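Local coordinates for protein HIT family hydrolase (PDB 6D6J) that is a zinc-binding member of the histidine triad family that probably works as a hydrolase, by way of a nucleotidylated histidine intermediate, at residues I54-D59 with E102-H107. Residues are numbered along the deposited sequence; the frame is centred on the assembly and turned at random. Where two conformers were deposited one is given.
Sequences IATIND and EVYHIH. With ZN (zinc ion), chain G.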
loop_
_atom_site.group_PDB
_atom_site.type_symbol
_atom_site.label_atom_id
_atom_site.label_comp_id
_atom_site.label_asym_id
_atom_site.label_seq_id
_atom_site.Cartn_x
_atom_site.Cartn_y
_atom_site.Cartn_z
ATOM N N ILE B 54 -6.658 -3.166 -14.534
ATOM C CA ILE B 54 -6.450 -1.745 -14.282
ATOM C C ILE B 54 -4.942 -1.564 -14.305
ATOM O O ILE B 54 -4.232 -2.276 -13.592
ATOM C CB ILE B 54 -7.027 -1.315 -12.917
ATOM C CG1 ILE B 54 -8.526 -1.647 -12.798
ATOM C CG2 ILE B 54 -6.764 0.165 -12.704
ATOM C CD1 ILE B 54 -9.082 -1.437 -11.385
ATOM N N ALA B 55 -4.443 -0.632 -15.124
ATOM C CA ALA B 55 -3.009 -0.610 -15.407
ATOM C C ALA B 55 -2.180 -0.136 -14.218
ATOM O O ALA B 55 -1.167 -0.756 -13.877
ATOM C CB ALA B 55 -2.699 0.262 -16.625
ATOM N N THR B 56 -2.550 1.005 -13.625
ATOM C CA THR B 56 -1.794 1.596 -12.520
ATOM C C THR B 56 -2.756 2.177 -11.493
ATOM O O THR B 56 -3.946 2.373 -11.762
ATOM C CB THR B 56 -0.855 2.736 -12.964
ATOM O OG1 THR B 56 -1.626 3.915 -13.217
ATOM C CG2 THR B 56 -0.025 2.364 -14.192
ATOM N N ILE B 57 -2.217 2.513 -10.316
ATOM C CA ILE B 57 -3.025 3.188 -9.302
ATOM C C ILE B 57 -3.614 4.480 -9.847
ATOM O O ILE B 57 -4.703 4.888 -9.431
ATOM C CB ILE B 57 -2.169 3.447 -8.040
ATOM C CG1 ILE B 57 -1.749 2.120 -7.377
ATOM C CG2 ILE B 57 -2.880 4.376 -7.049
ATOM C CD1 ILE B 57 -2.896 1.298 -6.785
ATOM N N ASN B 58 -2.913 5.153 -10.771
ATOM C CA ASN B 58 -3.441 6.403 -11.317
ATOM C C ASN B 58 -4.742 6.199 -12.075
ATOM O O ASN B 58 -5.479 7.168 -12.286
ATOM C CB ASN B 58 -2.439 7.057 -12.271
ATOM C CG ASN B 58 -1.150 7.435 -11.597
ATOM O OD1 ASN B 58 -1.126 7.787 -10.422
ATOM N ND2 ASN B 58 -0.058 7.349 -12.334
ATOM N N ASP B 59 -5.029 4.971 -12.495
ATOM C CA ASP B 59 -6.215 4.649 -13.269
ATOM C C ASP B 59 -7.368 4.177 -12.403
ATOM O O ASP B 59 -8.411 3.809 -12.949
ATOM C CB ASP B 59 -5.857 3.619 -14.333
ATOM C CG ASP B 59 -4.678 4.070 -15.157
ATOM O OD1 ASP B 59 -3.607 3.405 -15.131
ATOM O OD2 ASP B 59 -4.788 5.161 -15.749
ATOM N N GLU B 102 6.666 -2.883 -13.022
ATOM C CA GLU B 102 7.056 -3.487 -14.298
ATOM C C GLU B 102 5.894 -4.118 -15.041
ATOM O O GLU B 102 5.865 -4.095 -16.282
ATOM C CB GLU B 102 8.137 -4.553 -14.070
ATOM N N VAL B 103 4.937 -4.698 -14.320
ATOM C CA VAL B 103 3.749 -5.301 -14.907
ATOM C C VAL B 103 2.621 -4.300 -14.742
ATOM O O VAL B 103 2.312 -3.874 -13.617
ATOM C CB VAL B 103 3.404 -6.643 -14.239
ATOM C CG1 VAL B 103 2.108 -7.203 -14.813
ATOM C CG2 VAL B 103 4.528 -7.641 -14.440
ATOM N N TYR B 104 1.996 -3.934 -15.862
ATOM C CA TYR B 104 0.993 -2.866 -15.891
ATOM C C TYR B 104 -0.426 -3.412 -15.667
ATOM O O TYR B 104 -1.347 -3.253 -16.464
ATOM C CB TYR B 104 1.171 -1.976 -17.130
ATOM C CG TYR B 104 2.350 -1.073 -16.878
ATOM C CD1 TYR B 104 3.650 -1.487 -17.141
ATOM C CD2 TYR B 104 2.176 0.140 -16.229
ATOM C CE1 TYR B 104 4.737 -0.679 -16.811
ATOM C CE2 TYR B 104 3.229 0.944 -15.911
ATOM C CZ TYR B 104 4.507 0.546 -16.202
ATOM O OH TYR B 104 5.548 1.376 -15.857
ATOM N N HIS B 105 -0.576 -4.056 -14.505
ATOM C CA HIS B 105 -1.853 -4.499 -13.949
ATOM C C HIS B 105 -1.663 -4.346 -12.448
ATOM O O HIS B 105 -0.698 -4.889 -11.902
ATOM C CB HIS B 105 -2.086 -5.962 -14.339
ATOM C CG HIS B 105 -3.387 -6.548 -13.867
ATOM N ND1 HIS B 105 -4.236 -7.236 -14.716
ATOM C CD2 HIS B 105 -3.945 -6.627 -12.632
ATOM C CE1 HIS B 105 -5.267 -7.695 -14.023
ATOM N NE2 HIS B 105 -5.107 -7.354 -12.755
ATOM N N ILE B 106 -2.532 -3.576 -11.783
ATOM C CA ILE B 106 -2.256 -3.224 -10.394
ATOM C C ILE B 106 -2.083 -4.472 -9.536
ATOM O O ILE B 106 -2.747 -5.504 -9.724
ATOM C CB ILE B 106 -3.270 -2.229 -9.798
ATOM C CG1 ILE B 106 -4.690 -2.779 -9.825
ATOM C CG2 ILE B 106 -3.214 -0.909 -10.519
ATOM C CD1 ILE B 106 -5.671 -1.886 -9.081
ATOM N N HIS B 107 -1.171 -4.366 -8.573
ATOM C CA HIS B 107 -0.869 -5.472 -7.678
ATOM C C HIS B 107 -0.354 -4.907 -6.370
ATOM O O HIS B 107 0.492 -4.013 -6.351
ATOM C CB HIS B 107 0.147 -6.453 -8.285
ATOM C CG HIS B 107 1.362 -5.802 -8.877
ATOM N ND1 HIS B 107 1.329 -5.126 -10.079
ATOM C CD2 HIS B 107 2.656 -5.794 -8.478
ATOM C CE1 HIS B 107 2.543 -4.701 -10.379
ATOM N NE2 HIS B 107 3.368 -5.083 -9.420
HETATM ZN ZN ZN G . -4.149 -7.376 -16.796
#
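I54 O is shared by two donors of the histidine triad segment: the amide of I106 at 2.8 Å and, as a CA-H...O contact, CA of H105 at 3.3 Å. A second CA-H...O contact runs the other way, A55 CA to Y104 O at 3.3 Å, where the chain bends through an inverse gamma turn centred on Y104. The side chain of I106 then closes over the loop. In one of its two conformers, with CG1 set between its own N and carbonyl carbon (chi1 60°), CD1 lies against CB and CD1 of I54, and CG2 packs on the T56 backbone, 3.3 Å from T56 C. The tip of I57 adds a looser apolar touch to CG2, and L68 of helix 62-81 packs on I57 and I106. At the other end of the contact, T56 and Y104 run side by side, with T56 CG2 at the edge of the ring, 3.7 Å from Y104 CD2.

H105, I106 and H107 are the first three residues of the predicted histidine triad motif, whose last two lie in strand 108-112. CB of H105 points away from the 54-59 loop, and CG anti to the backbone N (chi1 -178°) carries ND1 to the zinc at 2.1 Å; C11, C14 and H53 complete the site, and NE2 bonds to the carbonyl of P50. H107, the predicted nucleotidylated residue, sends ND1 back to H105 O at 2.7 Å, in the plane of both ring and carbonyl, a bond that fixes the rotation of the imidazole and ties it to the zinc ligand's backbone.

Within the loop, T56 OG1 donates to D59 OD1 from above the carboxylate plane and weakly accepts N58 N, bracing the short 3-10 turn. From that turn the side-chain carboxamide of N58 reaches the second subunit, OD1 to the hydroxyl of Y89 and ND2 to the carbonyl of S85.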